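Local coordinates for uncharacterized hypothetical protein (Bacteroides uniformis, PDB 4EIU) that is of unknown function but carries an N-terminal domain of the DUF3823 family, which is grouped with transthyretin-like beta-sandwich domains, at residues 8-20 and 101-113. Residues are numbered along the deposited sequence; the frame is centred on the assembly and turned at random.
Sequences PSETIWGEVVDEA and ISGTTKVKFEVQP
Ile-12 meets Val-107 on the inward face of two parallel neighbours, strands 10-18 and 104-111, in the three-stranded mixed sheet 60-63/10-18/104-111, and Ile-101, at the end of strand 91-101, joins them across the turn; the two strands, far apart in sequence, pair in parallel, consistent with the beta-sandwich of the transthyretin-like assignment. With CG1 anti to the backbone N (chi1 -175°), the Ile-12 chain extends until CD1 lies 3.9 Å from CD1 of Ile-101, while Val-107 CG2 approaches the same methyl from farther along the strand. Gly-14 leaves this branch of Val-107 room to lie 3.6 Å from Gly-14 CA. Further on, Val-16 CG1 packs at about a right angle against the Val-111 side chain, 3.7 Å from CG2. Ile-12 also touches Val-73 and Ile-101 touches Tyr-71, both of strand 69-76, and Val-16 and Phe-109 touch Ile-75, so this layer packs onto the second sheet.

Between the faces runs an unbroken parallel ladder, in which Thr-11, Trp-13, Glu-15 and Val-17 each donate through N and accept through O. Its bond from Val-17 N to Phe-109 O is nearly straight (N-H...O angle 175°).

On the outer face, CE3, on the six-membered ring of Trp-13, lies 4.2 Å from Lys-106 CB, the two side chains meeting obliquely. The Glu-15 chain crosses that of Lys-108 at a slant, OE2 3.6 Å from Lys-108 CD, while OE1 forms a salt bridge with Arg-24. Val-17 CG2 rests against Glu-110 CG.

Polar links finish both ends. At one, water 1 bridges Asp-18 O and Glu-110 OE2, and Asp-18 OD1 accepts from Ala-20 N in an Asx turn. At the other, the Glu-10 chain bends at chi2 (-44°), and its OE1 receives Gly-103 N through the anti lone pair at 2.9 Å.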
loop_
_atom_site.group_PDB
_atom_site.type_symbol
_atom_site.label_atom_id
_atom_site.label_comp_id
_atom_site.label_asym_id
_atom_site.label_seq_id
_atom_site.Cartn_x
_atom_site.Cartn_y
_atom_site.Cartn_z
ATOM N N PRO A 8 -20.772 -17.994 -11.768
ATOM C CA PRO A 8 -19.388 -17.610 -12.089
ATOM C C PRO A 8 -18.376 -18.473 -11.309
ATOM O O PRO A 8 -18.381 -18.478 -10.074
ATOM C CB PRO A 8 -19.333 -16.132 -11.688
ATOM C CG PRO A 8 -20.394 -15.975 -10.657
ATOM C CD PRO A 8 -21.486 -16.913 -11.062
ATOM N N SER A 9 -17.532 -19.206 -12.031
ATOM C CA SER A 9 -16.773 -20.301 -11.444
ATOM C C SER A 9 -15.267 -20.245 -11.664
ATOM O O SER A 9 -14.586 -21.134 -11.215
ATOM C CB SER A 9 -17.314 -21.633 -11.978
ATOM O OG SER A 9 -18.707 -21.547 -12.167
ATOM N N GLU A 10 -14.729 -19.201 -12.301
ATOM C CA GLU A 10 -13.306 -19.164 -12.551
ATOM C C GLU A 10 -12.635 -18.369 -11.445
ATOM O O GLU A 10 -13.287 -17.563 -10.753
ATOM C CB GLU A 10 -12.999 -18.548 -13.933
ATOM C CG GLU A 10 -13.905 -18.955 -15.101
ATOM C CD GLU A 10 -14.221 -20.419 -15.163
ATOM O OE1 GLU A 10 -13.290 -21.223 -15.096
ATOM O OE2 GLU A 10 -15.402 -20.765 -15.293
ATOM N N THR A 11 -11.326 -18.566 -11.308
ATOM C CA THR A 11 -10.530 -17.929 -10.268
ATOM C C THR A 11 -9.361 -17.137 -10.836
ATOM O O THR A 11 -8.666 -17.631 -11.707
ATOM C CB THR A 11 -9.910 -19.005 -9.338
ATOM O OG1 THR A 11 -10.938 -19.662 -8.638
ATOM C CG2 THR A 11 -8.964 -18.393 -8.318
ATOM N N ILE A 12 -9.135 -15.935 -10.315
ATOM C CA ILE A 12 -7.886 -15.216 -10.521
ATOM C C ILE A 12 -7.149 -15.114 -9.195
ATOM O O ILE A 12 -7.740 -14.799 -8.160
ATOM C CB ILE A 12 -8.106 -13.826 -11.159
ATOM C CG1 ILE A 12 -6.764 -13.153 -11.483
ATOM C CG2 ILE A 12 -8.971 -12.930 -10.274
ATOM C CD1 ILE A 12 -6.888 -11.866 -12.278
ATOM N N TRP A 13 -5.849 -15.390 -9.253
ATOM C CA TRP A 13 -4.927 -15.187 -8.162
ATOM C C TRP A 13 -3.851 -14.268 -8.656
ATOM O O TRP A 13 -3.402 -14.357 -9.802
ATOM C CB TRP A 13 -4.356 -16.500 -7.674
ATOM C CG TRP A 13 -3.331 -16.346 -6.574
ATOM C CD1 TRP A 13 -3.543 -16.445 -5.206
ATOM C CD2 TRP A 13 -1.898 -16.049 -6.710
ATOM N NE1 TRP A 13 -2.399 -16.194 -4.521
ATOM C CE2 TRP A 13 -1.366 -15.996 -5.359
ATOM C CE3 TRP A 13 -1.023 -15.857 -7.793
ATOM C CZ2 TRP A 13 -0.021 -15.745 -5.103
ATOM C CZ3 TRP A 13 0.317 -15.612 -7.517
ATOM C CH2 TRP A 13 0.807 -15.569 -6.202
ATOM N N GLY A 14 -3.439 -13.339 -7.817
ATOM C CA GLY A 14 -2.426 -12.411 -8.219
ATOM C C GLY A 14 -1.507 -12.044 -7.100
ATOM O O GLY A 14 -1.867 -12.153 -5.912
ATOM N N GLU A 15 -0.306 -11.618 -7.470
ATOM C CA GLU A 15 0.610 -11.003 -6.485
ATOM C C GLU A 15 1.160 -9.687 -6.997
ATOM O O GLU A 15 1.263 -9.460 -8.228
ATOM C CB GLU A 15 1.761 -11.934 -6.087
ATOM C CG GLU A 15 2.532 -12.416 -7.287
ATOM C CD GLU A 15 3.710 -13.326 -6.971
ATOM O OE1 GLU A 15 4.298 -13.261 -5.879
ATOM O OE2 GLU A 15 4.064 -14.080 -7.878
ATOM N N VAL A 16 1.491 -8.816 -6.035
ATOM C CA VAL A 16 2.002 -7.468 -6.316
ATOM C C VAL A 16 3.394 -7.361 -5.723
ATOM O O VAL A 16 3.572 -7.547 -4.521
ATOM C CB VAL A 16 1.048 -6.364 -5.802
ATOM C CG1 VAL A 16 1.612 -4.928 -6.122
ATOM C CG2 VAL A 16 -0.351 -6.571 -6.370
ATOM N N VAL A 17 4.397 -7.177 -6.598
ATOM C CA VAL A 17 5.764 -7.185 -6.204
ATOM C C VAL A 17 6.488 -5.915 -6.720
ATOM O O VAL A 17 6.102 -5.292 -7.696
ATOM C CB VAL A 17 6.533 -8.454 -6.654
ATOM C CG1 VAL A 17 5.853 -9.740 -6.144
ATOM C CG2 VAL A 17 6.699 -8.491 -8.173
ATOM N N ASP A 18 7.538 -5.566 -6.014
ATOM C CA ASP A 18 8.354 -4.420 -6.365
ATOM C C ASP A 18 9.253 -4.828 -7.554
ATOM O O ASP A 18 10.058 -5.728 -7.451
ATOM C CB ASP A 18 9.175 -4.071 -5.135
ATOM C CG ASP A 18 10.154 -2.924 -5.362
ATOM O OD1 ASP A 18 10.159 -2.327 -6.447
ATOM O OD2 ASP A 18 10.962 -2.661 -4.436
ATOM N N GLU A 19 9.090 -4.132 -8.669
ATOM C CA GLU A 19 9.975 -4.253 -9.842
ATOM C C GLU A 19 11.472 -4.250 -9.513
ATOM O O GLU A 19 12.255 -4.982 -10.110
ATOM C CB GLU A 19 9.660 -3.050 -10.763
ATOM C CG GLU A 19 10.163 -3.241 -12.173
ATOM C CD GLU A 19 10.016 -1.973 -12.984
ATOM O OE1 GLU A 19 8.884 -1.520 -13.212
ATOM O OE2 GLU A 19 11.042 -1.415 -13.362
ATOM N N ALA A 20 11.891 -3.413 -8.574
ATOM C CA ALA A 20 13.313 -3.289 -8.294
ATOM C C ALA A 20 13.878 -4.450 -7.472
ATOM O O ALA A 20 14.999 -4.820 -7.686
ATOM C CB ALA A 20 13.629 -1.947 -7.637
ATOM N N ILE A 101 -9.483 -15.181 -18.246
ATOM C CA ILE A 101 -9.607 -15.766 -16.892
ATOM C C ILE A 101 -10.416 -17.023 -17.047
ATOM O O ILE A 101 -11.591 -16.950 -17.436
ATOM C CB ILE A 101 -10.234 -14.827 -15.846
ATOM C CG1 ILE A 101 -9.384 -13.543 -15.738
ATOM C CG2 ILE A 101 -10.276 -15.547 -14.484
ATOM C CD1 ILE A 101 -9.863 -12.531 -14.737
ATOM N N SER A 102 -9.763 -18.164 -16.792
ATOM C CA SER A 102 -10.308 -19.515 -17.095
ATOM C C SER A 102 -9.636 -20.534 -16.184
ATOM O O SER A 102 -8.420 -20.512 -16.052
ATOM C CB SER A 102 -9.954 -19.881 -18.527
ATOM O OG SER A 102 -10.664 -21.008 -18.943
ATOM N N GLY A 103 -10.394 -21.433 -15.557
ATOM C CA GLY A 103 -9.798 -22.335 -14.544
ATOM C C GLY A 103 -9.259 -21.488 -13.398
ATOM O O GLY A 103 -10.008 -20.701 -12.812
ATOM N N THR A 104 -7.983 -21.659 -13.067
ATOM C CA THR A 104 -7.256 -20.708 -12.215
ATOM C C THR A 104 -6.249 -19.962 -13.096
ATOM O O THR A 104 -5.467 -20.589 -13.804
ATOM C CB THR A 104 -6.507 -21.400 -11.041
ATOM O OG1 THR A 104 -7.427 -22.178 -10.304
ATOM C CG2 THR A 104 -5.900 -20.361 -10.082
ATOM N N THR A 105 -6.287 -18.639 -13.049
ATOM C CA THR A 105 -5.405 -17.790 -13.811
ATOM C C THR A 105 -4.591 -17.031 -12.805
ATOM O O THR A 105 -5.147 -16.384 -11.939
ATOM C CB THR A 105 -6.228 -16.805 -14.637
ATOM O OG1 THR A 105 -6.981 -17.528 -15.617
ATOM C CG2 THR A 105 -5.373 -15.787 -15.327
ATOM N N LYS A 106 -3.271 -17.136 -12.907
ATOM C CA LYS A 106 -2.323 -16.448 -12.022
ATOM C C LYS A 106 -1.760 -15.262 -12.733
ATOM O O LYS A 106 -1.432 -15.362 -13.909
ATOM C CB LYS A 106 -1.176 -17.374 -11.672
ATOM C CG LYS A 106 -1.538 -18.610 -10.893
ATOM C CD LYS A 106 -0.321 -19.518 -10.883
ATOM C CE LYS A 106 -0.447 -20.675 -9.922
ATOM N NZ LYS A 106 0.737 -21.600 -9.952
ATOM N N VAL A 107 -1.632 -14.117 -12.056
ATOM C CA VAL A 107 -1.062 -12.937 -12.693
ATOM C C VAL A 107 -0.061 -12.351 -11.697
ATOM O O VAL A 107 -0.204 -12.486 -10.468
ATOM C CB VAL A 107 -2.098 -11.850 -12.994
ATOM C CG1 VAL A 107 -3.092 -12.348 -14.013
ATOM C CG2 VAL A 107 -2.809 -11.404 -11.701
ATOM N N LYS A 108 0.953 -11.685 -12.222
ATOM C CA LYS A 108 1.936 -11.027 -11.372
ATOM C C LYS A 108 2.084 -9.601 -11.827
ATOM O O LYS A 108 2.249 -9.379 -13.026
ATOM C CB LYS A 108 3.239 -11.797 -11.417
ATOM C CG LYS A 108 4.405 -11.142 -10.683
ATOM C CD LYS A 108 5.543 -12.132 -10.584
ATOM C CE LYS A 108 6.878 -11.474 -10.825
ATOM N NZ LYS A 108 7.920 -12.540 -10.795
ATOM N N PHE A 109 1.982 -8.642 -10.890
ATOM C CA PHE A 109 2.152 -7.234 -11.185
ATOM C C PHE A 109 3.466 -6.755 -10.577
ATOM O O PHE A 109 3.680 -6.885 -9.390
ATOM C CB PHE A 109 1.012 -6.395 -10.591
ATOM C CG PHE A 109 -0.245 -6.395 -11.426
ATOM C CD1 PHE A 109 -0.445 -5.444 -12.433
ATOM C CD2 PHE A 109 -1.198 -7.334 -11.214
ATOM C CE1 PHE A 109 -1.592 -5.457 -13.209
ATOM C CE2 PHE A 109 -2.362 -7.375 -12.002
ATOM C CZ PHE A 109 -2.563 -6.433 -12.973
ATOM N N GLU A 110 4.301 -6.125 -11.388
ATOM C CA GLU A 110 5.513 -5.507 -10.883
ATOM C C GLU A 110 5.254 -4.031 -10.844
ATOM O O GLU A 110 4.963 -3.446 -11.884
ATOM C CB GLU A 110 6.688 -5.797 -11.809
ATOM C CG GLU A 110 7.073 -7.245 -11.763
ATOM C CD GLU A 110 8.288 -7.479 -12.621
ATOM O OE1 GLU A 110 8.095 -7.683 -13.812
ATOM O OE2 GLU A 110 9.410 -7.400 -12.118
ATOM N N VAL A 111 5.410 -3.422 -9.669
ATOM C CA VAL A 111 5.052 -2.023 -9.432
ATOM C C VAL A 111 6.256 -1.322 -8.799
ATOM O O VAL A 111 7.296 -1.934 -8.540
ATOM C CB VAL A 111 3.783 -1.905 -8.568
ATOM C CG1 VAL A 111 2.617 -2.683 -9.207
ATOM C CG2 VAL A 111 4.048 -2.411 -7.161
ATOM N N GLN A 112 6.113 -0.029 -8.616
ATOM C CA GLN A 112 7.178 0.839 -8.073
ATOM C C GLN A 112 6.566 1.521 -6.835
ATOM O O GLN A 112 5.958 2.576 -6.946
ATOM C CB GLN A 112 7.593 1.831 -9.136
ATOM C CG GLN A 112 8.481 1.139 -10.171
ATOM C CD GLN A 112 8.787 1.958 -11.407
ATOM O OE1 GLN A 112 7.880 2.514 -12.068
ATOM N NE2 GLN A 112 10.074 2.034 -11.744
ATOM N N PRO A 113 6.732 0.890 -5.651
ATOM C CA PRO A 113 6.123 1.447 -4.456
ATOM C C PRO A 113 6.771 2.791 -4.134
ATOM O O PRO A 113 7.922 2.974 -4.397
ATOM C CB PRO A 113 6.472 0.433 -3.357
ATOM C CG PRO A 113 7.672 -0.290 -3.861
ATOM C CD PRO A 113 7.616 -0.250 -5.361
HETATM O O HOH W 1 10.267 -8.076 -9.624
HETATM O O HOH W 2 6.453 -1.269 -12.508
#